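Local coordinates for heat-inducible transcription repressor hrcA homolog (Thermotoga maritima, PDB 1STZ), which probably represses the class I heat shock operons (grpE-dnaK-dnaJ and groELS) by binding DNA, preventing their heat-shock induction, at residues R85-Y88 with E89-K93; Y314-N317 with H318-F321; R181-W184 with E185-E188. All coordinates share one frame; numbering follows the deposited sequence.

From the N terminus, contact 1 comes first, on helix 81-94; contact 3 follows, where the loop after strand 169-177 turns into helix 184-195; contact 2 lies last, on the first turns of helix 314-334. Each joins neighbouring residues of one continuous stretch, so none closes a long loop, and the three run in series without nesting or crossing. In space the order changes. Contacts 1 and 2 have centres about 12 Å apart and touch, Met91 and Tyr88 packing on Asp315, His318 and Tyr314, which ties helix 81-94 to helix 314-334. Contact 3 is remote, its centre about 61 Å from that of contact 1, beside strand 149-154.

Contact 1: R85-Y88 with E89-K93; sequences RFYY and EEMLK
Glu90 CG lies over one face of the Phe86 ring, 4.1 Å from its centroid, and one residue further along, Met91 CG covers a face of the Tyr87 ring in the same manner, 3.9 Å from that centroid. Both are CH-pi contacts offset toward the rim. The Met91 chain then bends, bringing SD obliquely to the phenol end, 3.4 Å from Tyr87 OH, a Met-aromatic contact. The Arg85 guanidinium is met at its edge: NH1 donates to Glu89 OE2 (2.9 Å, 148°) within the guanidinium plane, and the two flat groups are nearly coplanar. Arg85 can reach so near a partner because its chain folds at chi2 and chi3 (56° and 63°). Tyr88 meets Leu92 through CE2 and CD1, 3.5 Å apart, at an oblique angle. Beneath all four pairs run the i to i+4 backbone bonds of helix 81-94, such as Leu92 N to Tyr88 O at 2.9 Å. Tyr87 and Met91 also meet Tyr24 of helix 17-33, while Tyr88 packs on helix 314-334. A leucine in place of Arg85 would probably leave the carboxylates of Glu89 and Glu278 without their shared cation. Arginine suits this place because NH1 and NH2 serve separate acids, Glu89 within the helix and Glu278 beyond it; the two carboxylates probably stabilise its positive charge, and the shared charge links the helix to a distant part of the chain.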
ATOM      1  N   ARG A  85      10.277 -27.406  14.127  1.00 18.42           N
ATOM      2  CA  ARG A  85      10.494 -27.962  12.791  1.00 18.50           C
ATOM      3  C   ARG A  85       9.296 -28.789  12.376  1.00 18.75           C
ATOM      4  O   ARG A  85       8.842 -28.680  11.257  1.00 18.22           O
ATOM      5  CB  ARG A  85      11.770 -28.799  12.752  1.00 17.81           C
ATOM      6  CG  ARG A  85      12.001 -29.697  11.522  1.00 18.68           C
ATOM      7  CD  ARG A  85      11.985 -29.031  10.157  1.00 17.80           C
ATOM      8  NE  ARG A  85      13.049 -28.048   9.994  1.00 18.21           N
ATOM      9  CZ  ARG A  85      13.266 -27.351   8.892  1.00 17.13           C
ATOM     10  NH1 ARG A  85      12.519 -27.516   7.805  1.00 15.74           N
ATOM     11  NH2 ARG A  85      14.262 -26.494   8.862  1.00 18.29           N
ATOM     12  N   PHE A  86       8.768 -29.599  13.289  1.00 19.27           N
ATOM     13  CA  PHE A  86       7.592 -30.414  12.984  1.00 19.33           C
ATOM     14  C   PHE A  86       6.442 -29.503  12.579  1.00 18.78           C
ATOM     15  O   PHE A  86       5.786 -29.753  11.591  1.00 18.30           O
ATOM     16  CB  PHE A  86       7.187 -31.267  14.190  1.00 19.79           C
ATOM     17  CG  PHE A  86       5.871 -31.982  14.007  1.00 21.11           C
ATOM     18  CD1 PHE A  86       5.830 -33.229  13.417  1.00 22.28           C
ATOM     19  CD2 PHE A  86       4.678 -31.381  14.401  1.00 22.26           C
ATOM     20  CE1 PHE A  86       4.610 -33.889  13.237  1.00 23.51           C
ATOM     21  CE2 PHE A  86       3.467 -32.033  14.239  1.00 23.44           C
ATOM     22  CZ  PHE A  86       3.432 -33.285  13.654  1.00 23.39           C
ATOM     23  N   TYR A  87       6.230 -28.427  13.339  1.00 18.75           N
ATOM     24  CA  TYR A  87       5.143 -27.481  13.065  1.00 18.32           C
ATOM     25  C   TYR A  87       5.298 -26.873  11.678  1.00 17.90           C
ATOM     26  O   TYR A  87       4.369 -26.905  10.888  1.00 17.61           O
ATOM     27  CB  TYR A  87       5.102 -26.379  14.119  1.00 18.71           C
ATOM     28  CG  TYR A  87       4.140 -25.255  13.825  1.00 19.44           C
ATOM     29  CD1 TYR A  87       2.784 -25.375  14.112  1.00 20.77           C
ATOM     30  CD2 TYR A  87       4.590 -24.056  13.275  1.00 22.01           C
ATOM     31  CE1 TYR A  87       1.889 -24.326  13.838  1.00 21.78           C
ATOM     32  CE2 TYR A  87       3.715 -23.005  13.008  1.00 21.14           C
ATOM     33  CZ  TYR A  87       2.368 -23.142  13.292  1.00 22.76           C
ATOM     34  OH  TYR A  87       1.502 -22.093  13.020  1.00 22.94           O
ATOM     35  N   TYR A  88       6.484 -26.352  11.375  1.00 17.05           N
ATOM     36  CA  TYR A  88       6.774 -25.776  10.055  1.00 16.36           C
ATOM     37  C   TYR A  88       6.486 -26.743   8.894  1.00 16.65           C
ATOM     38  O   TYR A  88       5.883 -26.343   7.895  1.00 15.91           O
ATOM     39  CB  TYR A  88       8.234 -25.313   9.978  1.00 15.87           C
ATOM     40  CG  TYR A  88       8.672 -24.789   8.630  1.00 15.42           C
ATOM     41  CD1 TYR A  88       8.292 -23.532   8.192  1.00 17.04           C
ATOM     42  CD2 TYR A  88       9.471 -25.552   7.796  1.00 14.68           C
ATOM     43  CE1 TYR A  88       8.682 -23.056   6.931  1.00 17.50           C
ATOM     44  CE2 TYR A  88       9.882 -25.086   6.561  1.00 15.37           C
ATOM     45  CZ  TYR A  88       9.487 -23.836   6.131  1.00 15.55           C
ATOM     46  OH  TYR A  88       9.892 -23.377   4.900  1.00 18.25           O
ATOM     47  N   GLU A  89       6.944 -27.987   9.014  1.00 17.28           N
ATOM     48  CA  GLU A  89       6.734 -28.987   7.965  1.00 18.77           C
ATOM     49  C   GLU A  89       5.247 -29.244   7.715  1.00 18.98           C
ATOM     50  O   GLU A  89       4.834 -29.432   6.579  1.00 18.85           O
ATOM     51  CB  GLU A  89       7.414 -30.316   8.322  1.00 19.18           C
ATOM     52  CG  GLU A  89       8.940 -30.290   8.286  1.00 20.76           C
ATOM     53  CD  GLU A  89       9.486 -30.009   6.901  1.00 22.61           C
ATOM     54  OE1 GLU A  89       9.040 -30.661   5.923  1.00 24.98           O
ATOM     55  OE2 GLU A  89      10.367 -29.136   6.779  1.00 23.22           O
ATOM     56  N   GLU A  90       4.451 -29.248   8.779  1.00 19.96           N
ATOM     57  CA  GLU A  90       3.015 -29.474   8.658  1.00 21.41           C
ATOM     58  C   GLU A  90       2.302 -28.269   8.049  1.00 21.74           C
ATOM     59  O   GLU A  90       1.355 -28.446   7.290  1.00 22.05           O
ATOM     60  CB  GLU A  90       2.396 -29.832  10.014  1.00 21.70           C
ATOM     61  CG  GLU A  90       2.754 -31.241  10.497  1.00 24.28           C
ATOM     62  CD  GLU A  90       2.143 -32.359   9.646  1.00 26.05           C
ATOM     63  OE1 GLU A  90       1.078 -32.140   9.002  1.00 25.87           O
ATOM     64  OE2 GLU A  90       2.731 -33.471   9.625  1.00 27.41           O
ATOM     65  N   MET A  91       2.757 -27.053   8.350  1.00 22.48           N
ATOM     66  CA  MET A  91       2.152 -25.857   7.737  1.00 23.42           C
ATOM     67  C   MET A  91       2.513 -25.756   6.274  1.00 23.22           C
ATOM     68  O   MET A  91       1.707 -25.299   5.481  1.00 22.93           O
ATOM     69  CB  MET A  91       2.569 -24.566   8.442  1.00 23.87           C
ATOM     70  CG  MET A  91       2.110 -24.475   9.886  1.00 26.89           C
ATOM     71  SD  MET A  91       0.506 -23.636  10.129  1.00 33.28           S
ATOM     72  CE  MET A  91      -0.532 -24.275   8.811  1.00 33.36           C
ATOM     73  N   LEU A  92       3.724 -26.185   5.925  1.00 23.64           N
ATOM     74  CA  LEU A  92       4.193 -26.161   4.537  1.00 24.37           C
ATOM     75  C   LEU A  92       3.298 -27.068   3.692  1.00 24.91           C
ATOM     76  O   LEU A  92       2.911 -26.721   2.590  1.00 24.23           O
ATOM     77  CB  LEU A  92       5.649 -26.632   4.462  1.00 24.22           C
ATOM     78  CG  LEU A  92       6.610 -25.908   3.522  1.00 25.29           C
ATOM     79  CD1 LEU A  92       8.019 -26.347   3.837  1.00 25.75           C
ATOM     80  CD2 LEU A  92       6.291 -26.183   2.065  1.00 26.33           C
ATOM     81  N   LYS A  93       2.964 -28.225   4.261  1.00 26.14           N
ATOM     82  CA  LYS A  93       2.093 -29.222   3.645  1.00 27.39           C
ATOM     83  C   LYS A  93       0.675 -28.693   3.435  1.00 28.74           C
ATOM     84  O   LYS A  93       0.070 -28.944   2.393  1.00 28.75           O
ATOM     85  CB  LYS A  93       2.056 -30.470   4.535  1.00 27.43           C
ATOM     86  CG  LYS A  93       1.423 -31.707   3.926  1.00 27.84           C
ATOM     87  CD  LYS A  93       2.472 -32.698   3.430  1.00 28.73           C
ATOM     88  CE  LYS A  93       3.283 -33.330   4.565  1.00 29.09           C
ATOM     89  NZ  LYS A  93       4.280 -34.296   4.021  1.00 29.82           N
TER

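Contact 2: Y314-N317 with H318-F321; sequences YDRN and HRVF
Asp315 and Arg319, one turn apart, face each other as opposite charges without forming a salt bridge: Asp315 OD1 stays 4.4 Å from Arg319 NH2. A water fills in, donating to Asp315 OD1 at 2.6 Å and weakly accepting from Arg319 NE in the guanidinium plane. Asp315 OD1 is also hydrogen-bonded to Ser95 OG, just beyond helix 81-94. Direct charge pairing of Arg319 is made elsewhere, NH1 forming salt bridges with Asp102 of its own chain and with Glu180 of the second subunit. By van der Waals contact, one face of that guanidinium lies over the helix backbone, its CZ 3.9 Å from Arg316 CA; a bend at chi3 (-46°) turns the long chain back this way. The two guanidinium planes stand 76° apart, Arg316 turning to Asn317 while Arg319 lies along the backbone. Among side-chain hydrogen bonds, Arg316 grips Asn317 OD1 side-on with NE and NH2, each 3.1 Å away, while Asn317 ND2 donates to Thr312. Asparagine suits this place because one amide can both accept and donate. The backbone supplies regular i to i+4 bonds, including His318 N to Tyr314 O (2.9 Å). Branched Val320 lays CG2 against Arg316 O at 3.3 Å. In the fold, Val320 and Phe321 pack on Leu127 of helix 116-131, Tyr314 and His318 meet Tyr88 of helix 81-94, and Asn317 and His318 rest on Phe290 of strand 287-296.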
ATOM      1  N   TYR A 314       5.499 -18.930  11.328  1.00 19.87           N
ATOM      2  CA  TYR A 314       6.259 -19.522  10.237  1.00 19.89           C
ATOM      3  C   TYR A 314       5.538 -19.490   8.881  1.00 20.67           C
ATOM      4  O   TYR A 314       6.169 -19.236   7.865  1.00 20.66           O
ATOM      5  CB  TYR A 314       6.694 -20.961  10.576  1.00 19.59           C
ATOM      6  CG  TYR A 314       7.833 -21.008  11.594  1.00 18.72           C
ATOM      7  CD1 TYR A 314       7.575 -21.076  12.965  1.00 17.09           C
ATOM      8  CD2 TYR A 314       9.160 -20.970  11.177  1.00 17.46           C
ATOM      9  CE1 TYR A 314       8.626 -21.108  13.901  1.00 17.37           C
ATOM     10  CE2 TYR A 314      10.204 -21.002  12.084  1.00 18.15           C
ATOM     11  CZ  TYR A 314       9.934 -21.062  13.440  1.00 18.28           C
ATOM     12  OH  TYR A 314      10.995 -21.071  14.297  1.00 19.40           O
ATOM     13  N   ASP A 315       4.236 -19.733   8.873  1.00 21.01           N
ATOM     14  CA  ASP A 315       3.459 -19.794   7.629  1.00 21.83           C
ATOM     15  C   ASP A 315       3.419 -18.402   7.009  1.00 20.62           C
ATOM     16  O   ASP A 315       3.619 -18.243   5.823  1.00 20.44           O
ATOM     17  CB  ASP A 315       2.035 -20.285   7.917  1.00 22.49           C
ATOM     18  CG  ASP A 315       1.334 -20.882   6.700  1.00 27.31           C
ATOM     19  OD1 ASP A 315       1.649 -20.549   5.541  1.00 32.56           O
ATOM     20  OD2 ASP A 315       0.395 -21.698   6.824  1.00 35.82           O
ATOM     21  N   ARG A 316       3.173 -17.395   7.825  1.00 20.16           N
ATOM     22  CA  ARG A 316       3.177 -16.012   7.338  1.00 19.63           C
ATOM     23  C   ARG A 316       4.557 -15.671   6.772  1.00 18.71           C
ATOM     24  O   ARG A 316       4.653 -15.151   5.664  1.00 18.28           O
ATOM     25  CB  ARG A 316       2.750 -15.042   8.447  1.00 19.47           C
ATOM     26  CG  ARG A 316       2.808 -13.559   8.094  1.00 20.45           C
ATOM     27  CD  ARG A 316       3.004 -12.629   9.294  1.00 22.37           C
ATOM     28  NE  ARG A 316       4.218 -12.936  10.060  1.00 23.99           N
ATOM     29  CZ  ARG A 316       4.519 -12.450  11.268  1.00 25.35           C
ATOM     30  NH1 ARG A 316       3.702 -11.621  11.891  1.00 27.08           N
ATOM     31  NH2 ARG A 316       5.644 -12.817  11.873  1.00 26.40           N
ATOM     32  N   ASN A 317       5.611 -16.016   7.500  1.00 18.22           N
ATOM     33  CA  ASN A 317       6.969 -15.647   7.099  1.00 18.34           C
ATOM     34  C   ASN A 317       7.394 -16.315   5.790  1.00 18.15           C
ATOM     35  O   ASN A 317       8.055 -15.691   4.956  1.00 17.58           O
ATOM     36  CB  ASN A 317       7.997 -15.976   8.190  1.00 18.25           C
ATOM     37  CG  ASN A 317       7.802 -15.167   9.450  1.00 17.51           C
ATOM     38  OD1 ASN A 317       6.982 -14.257   9.511  1.00 19.19           O
ATOM     39  ND2 ASN A 317       8.551 -15.514  10.479  1.00 19.09           N
ATOM     40  N   HIS A 318       7.037 -17.587   5.641  1.00 18.12           N
ATOM     41  CA  HIS A 318       7.313 -18.351   4.428  1.00 18.22           C
ATOM     42  C   HIS A 318       6.606 -17.732   3.245  1.00 17.90           C
ATOM     43  O   HIS A 318       7.199 -17.528   2.188  1.00 18.20           O
ATOM     44  CB  HIS A 318       6.868 -19.811   4.540  1.00 18.37           C
ATOM     45  CG  HIS A 318       7.151 -20.599   3.304  1.00 19.75           C
ATOM     46  ND1 HIS A 318       6.181 -20.894   2.373  1.00 20.49           N
ATOM     47  CD2 HIS A 318       8.309 -21.116   2.822  1.00 22.29           C
ATOM     48  CE1 HIS A 318       6.730 -21.553   1.368  1.00 21.33           C
ATOM     49  NE2 HIS A 318       8.018 -21.708   1.617  1.00 20.15           N
ATOM     50  N   ARG A 319       5.330 -17.432   3.424  1.00 17.75           N
ATOM     51  CA  ARG A 319       4.519 -16.872   2.356  1.00 17.63           C
ATOM     52  C   ARG A 319       5.055 -15.524   1.873  1.00 16.97           C
ATOM     53  O   ARG A 319       5.148 -15.294   0.678  1.00 16.47           O
ATOM     54  CB  ARG A 319       3.101 -16.717   2.857  1.00 18.43           C
ATOM     55  CG  ARG A 319       2.119 -16.077   1.908  1.00 21.13           C
ATOM     56  CD  ARG A 319       1.024 -15.330   2.648  1.00 23.97           C
ATOM     57  NE  ARG A 319       0.529 -16.152   3.731  1.00 28.68           N
ATOM     58  CZ  ARG A 319       0.149 -15.738   4.933  1.00 28.97           C
ATOM     59  NH1 ARG A 319       0.135 -14.460   5.279  1.00 27.00           N
ATOM     60  NH2 ARG A 319      -0.253 -16.642   5.805  1.00 31.23           N
ATOM     61  N   VAL A 320       5.360 -14.640   2.809  1.00 16.06           N
ATOM     62  CA  VAL A 320       5.820 -13.307   2.501  1.00 16.69           C
ATOM     63  C   VAL A 320       7.207 -13.354   1.845  1.00 17.21           C
ATOM     64  O   VAL A 320       7.455 -12.622   0.900  1.00 16.83           O
ATOM     65  CB  VAL A 320       5.860 -12.417   3.758  1.00 16.79           C
ATOM     66  CG1 VAL A 320       6.536 -11.106   3.478  1.00 18.16           C
ATOM     67  CG2 VAL A 320       4.477 -12.150   4.246  1.00 17.13           C
ATOM     68  N   PHE A 321       8.066 -14.255   2.316  1.00 17.77           N
ATOM     69  CA  PHE A 321       9.456 -14.348   1.873  1.00 18.37           C
ATOM     70  C   PHE A 321       9.475 -14.860   0.471  1.00 18.71           C
ATOM     71  O   PHE A 321      10.077 -14.260  -0.397  1.00 18.55           O
ATOM     72  CB  PHE A 321      10.228 -15.266   2.797  1.00 18.74           C
ATOM     73  CG  PHE A 321      11.722 -15.308   2.563  1.00 18.46           C
ATOM     74  CD1 PHE A 321      12.555 -14.448   3.243  1.00 18.32           C
ATOM     75  CD2 PHE A 321      12.290 -16.292   1.759  1.00 17.45           C
ATOM     76  CE1 PHE A 321      13.929 -14.522   3.098  1.00 19.34           C
ATOM     77  CE2 PHE A 321      13.673 -16.377   1.600  1.00 18.43           C
ATOM     78  CZ  PHE A 321      14.491 -15.483   2.253  1.00 19.49           C
TER
HETATM   79  O   HOH W   1       0.112 -19.435   3.817  1.00 31.85           O

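Contact 3: R181-W184 with E185-E188; sequences RLNW and EEIE
Asn183 is the N-cap of helix 184-195, and its OD1 accepts a weak bond from Glu186 N at 3.4 Å. Asparagine suits a cap because its short side chain can turn back to a backbone N-H of the first turn; here CG stands opposite the backbone N (chi1 -162°), which brings OD1 round to Glu186 N. The amide also stacks on the Glu186 carboxylate, the planes 18° apart, with Asn183 ND2 3.8 Å from Glu186 OE1. Behind the cap the helix starts its i to i+4 bonds, Ile187 N to Asn183 O at 3.2 Å and Glu188 N to Trp184 O at 2.9 Å. An apolar group forms alongside: Ile187 CD1 reaches Leu182 CB at 3.8 Å, spanning the cap as in a hydrophobic staple, and lies obliquely beside the Trp184 ring. Further out, strand 149-154 positions these residues: Trp184 packs on Pro154, Ile187 on Leu152, and Glu188 OE2 accepts from the Leu152 backbone N. The indole also meets the ring of Phe216. Before the helix, the loop itself bears on the indole, with Leu182 O 3.2 Å above the plane of the Trp184 ring, offset toward its rim.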
ATOM      1  N   ARG A 181      29.850  26.661 -15.956  1.00 28.66           N
ATOM      2  CA  ARG A 181      29.599  25.756 -17.082  1.00 28.37           C
ATOM      3  C   ARG A 181      30.886  25.219 -17.725  1.00 27.70           C
ATOM      4  O   ARG A 181      31.734  25.993 -18.183  1.00 27.89           O
ATOM      5  CB  ARG A 181      28.757  26.467 -18.162  1.00 28.69           C
ATOM      6  CG  ARG A 181      28.031  25.511 -19.114  1.00 29.52           C
ATOM      7  CD  ARG A 181      27.314  26.192 -20.301  1.00 31.88           C
ATOM      8  NE  ARG A 181      25.951  26.649 -19.988  1.00 33.49           N
ATOM      9  CZ  ARG A 181      24.904  25.854 -19.719  1.00 34.46           C
ATOM     10  NH1 ARG A 181      25.018  24.522 -19.714  1.00 35.23           N
ATOM     11  NH2 ARG A 181      23.723  26.403 -19.442  1.00 35.19           N
ATOM     12  N   LEU A 182      31.021  23.893 -17.744  1.00 26.82           N
ATOM     13  CA  LEU A 182      32.003  23.203 -18.582  1.00 26.04           C
ATOM     14  C   LEU A 182      31.248  22.591 -19.762  1.00 25.45           C
ATOM     15  O   LEU A 182      30.016  22.618 -19.786  1.00 25.65           O
ATOM     16  CB  LEU A 182      32.735  22.118 -17.791  1.00 25.78           C
ATOM     17  CG  LEU A 182      33.270  22.516 -16.412  1.00 25.50           C
ATOM     18  CD1 LEU A 182      33.799  21.289 -15.666  1.00 25.58           C
ATOM     19  CD2 LEU A 182      34.344  23.586 -16.517  1.00 25.04           C
ATOM     20  N   ASN A 183      31.973  22.058 -20.743  1.00 24.65           N
ATOM     21  CA  ASN A 183      31.342  21.433 -21.906  1.00 23.93           C
ATOM     22  C   ASN A 183      30.928  20.011 -21.541  1.00 23.17           C
ATOM     23  O   ASN A 183      31.759  19.102 -21.481  1.00 22.82           O
ATOM     24  CB  ASN A 183      32.275  21.450 -23.120  1.00 24.22           C
ATOM     25  CG  ASN A 183      31.532  21.213 -24.430  1.00 24.63           C
ATOM     26  OD1 ASN A 183      30.747  20.263 -24.555  1.00 25.15           O
ATOM     27  ND2 ASN A 183      31.776  22.070 -25.408  1.00 24.19           N
ATOM     28  N   TRP A 184      29.636  19.833 -21.264  1.00 22.17           N
ATOM     29  CA  TRP A 184      29.150  18.600 -20.662  1.00 21.38           C
ATOM     30  C   TRP A 184      29.051  17.462 -21.672  1.00 20.79           C
ATOM     31  O   TRP A 184      29.304  16.315 -21.334  1.00 19.97           O
ATOM     32  CB  TRP A 184      27.809  18.843 -19.946  1.00 21.40           C
ATOM     33  CG  TRP A 184      27.918  19.894 -18.880  1.00 20.93           C
ATOM     34  CD1 TRP A 184      27.277  21.098 -18.844  1.00 20.97           C
ATOM     35  CD2 TRP A 184      28.747  19.849 -17.711  1.00 20.28           C
ATOM     36  NE1 TRP A 184      27.656  21.806 -17.727  1.00 21.16           N
ATOM     37  CE2 TRP A 184      28.551  21.056 -17.009  1.00 20.38           C
ATOM     38  CE3 TRP A 184      29.637  18.906 -17.181  1.00 20.28           C
ATOM     39  CZ2 TRP A 184      29.211  21.347 -15.819  1.00 19.59           C
ATOM     40  CZ3 TRP A 184      30.283  19.189 -15.987  1.00 20.46           C
ATOM     41  CH2 TRP A 184      30.066  20.400 -15.322  1.00 20.12           C
ATOM     42  N   GLU A 185      28.697  17.777 -22.913  1.00 20.53           N
ATOM     43  CA  GLU A 185      28.619  16.758 -23.966  1.00 20.60           C
ATOM     44  C   GLU A 185      29.975  16.071 -24.211  1.00 19.70           C
ATOM     45  O   GLU A 185      30.040  14.860 -24.435  1.00 19.11           O
ATOM     46  CB  GLU A 185      28.114  17.372 -25.279  1.00 21.19           C
ATOM     47  CG  GLU A 185      27.389  16.364 -26.159  1.00 23.06           C
ATOM     48  CD  GLU A 185      26.755  16.989 -27.385  1.00 23.49           C
ATOM     49  OE1 GLU A 185      27.340  17.928 -27.957  1.00 24.43           O
ATOM     50  OE2 GLU A 185      25.657  16.533 -27.766  1.00 26.21           O
ATOM     51  N   GLU A 186      31.043  16.863 -24.167  1.00 18.79           N
ATOM     52  CA  GLU A 186      32.395  16.363 -24.387  1.00 18.37           C
ATOM     53  C   GLU A 186      32.886  15.593 -23.170  1.00 17.82           C
ATOM     54  O   GLU A 186      33.546  14.566 -23.313  1.00 17.47           O
ATOM     55  CB  GLU A 186      33.362  17.510 -24.701  1.00 18.22           C
ATOM     56  CG  GLU A 186      33.176  18.110 -26.088  1.00 18.94           C
ATOM     57  CD  GLU A 186      34.214  19.167 -26.433  1.00 19.80           C
ATOM     58  OE1 GLU A 186      34.058  19.838 -27.481  1.00 20.52           O
ATOM     59  OE2 GLU A 186      35.182  19.336 -25.660  1.00 19.83           O
ATOM     60  N   ILE A 187      32.571  16.088 -21.976  1.00 17.20           N
ATOM     61  CA  ILE A 187      32.963  15.390 -20.753  1.00 16.99           C
ATOM     62  C   ILE A 187      32.267  14.033 -20.660  1.00 16.49           C
ATOM     63  O   ILE A 187      32.837  13.076 -20.161  1.00 16.27           O
ATOM     64  CB  ILE A 187      32.731  16.275 -19.502  1.00 16.93           C
ATOM     65  CG1 ILE A 187      33.790  17.385 -19.469  1.00 17.61           C
ATOM     66  CG2 ILE A 187      32.833  15.459 -18.221  1.00 17.86           C
ATOM     67  CD1 ILE A 187      33.547  18.452 -18.437  1.00 18.21           C
ATOM     68  N   GLU A 188      31.050  13.947 -21.180  1.00 16.12           N
ATOM     69  CA  GLU A 188      30.301  12.698 -21.173  1.00 15.99           C
ATOM     70  C   GLU A 188      30.954  11.722 -22.127  1.00 15.67           C
ATOM     71  O   GLU A 188      30.996  10.528 -21.862  1.00 14.55           O
ATOM     72  CB  GLU A 188      28.859  12.947 -21.601  1.00 16.10           C
ATOM     73  CG  GLU A 188      27.948  11.730 -21.575  1.00 15.90           C
ATOM     74  CD  GLU A 188      26.532  12.103 -21.986  1.00 15.62           C
ATOM     75  OE1 GLU A 188      26.373  12.692 -23.068  1.00 16.24           O
ATOM     76  OE2 GLU A 188      25.581  11.839 -21.223  1.00 15.18           O
TER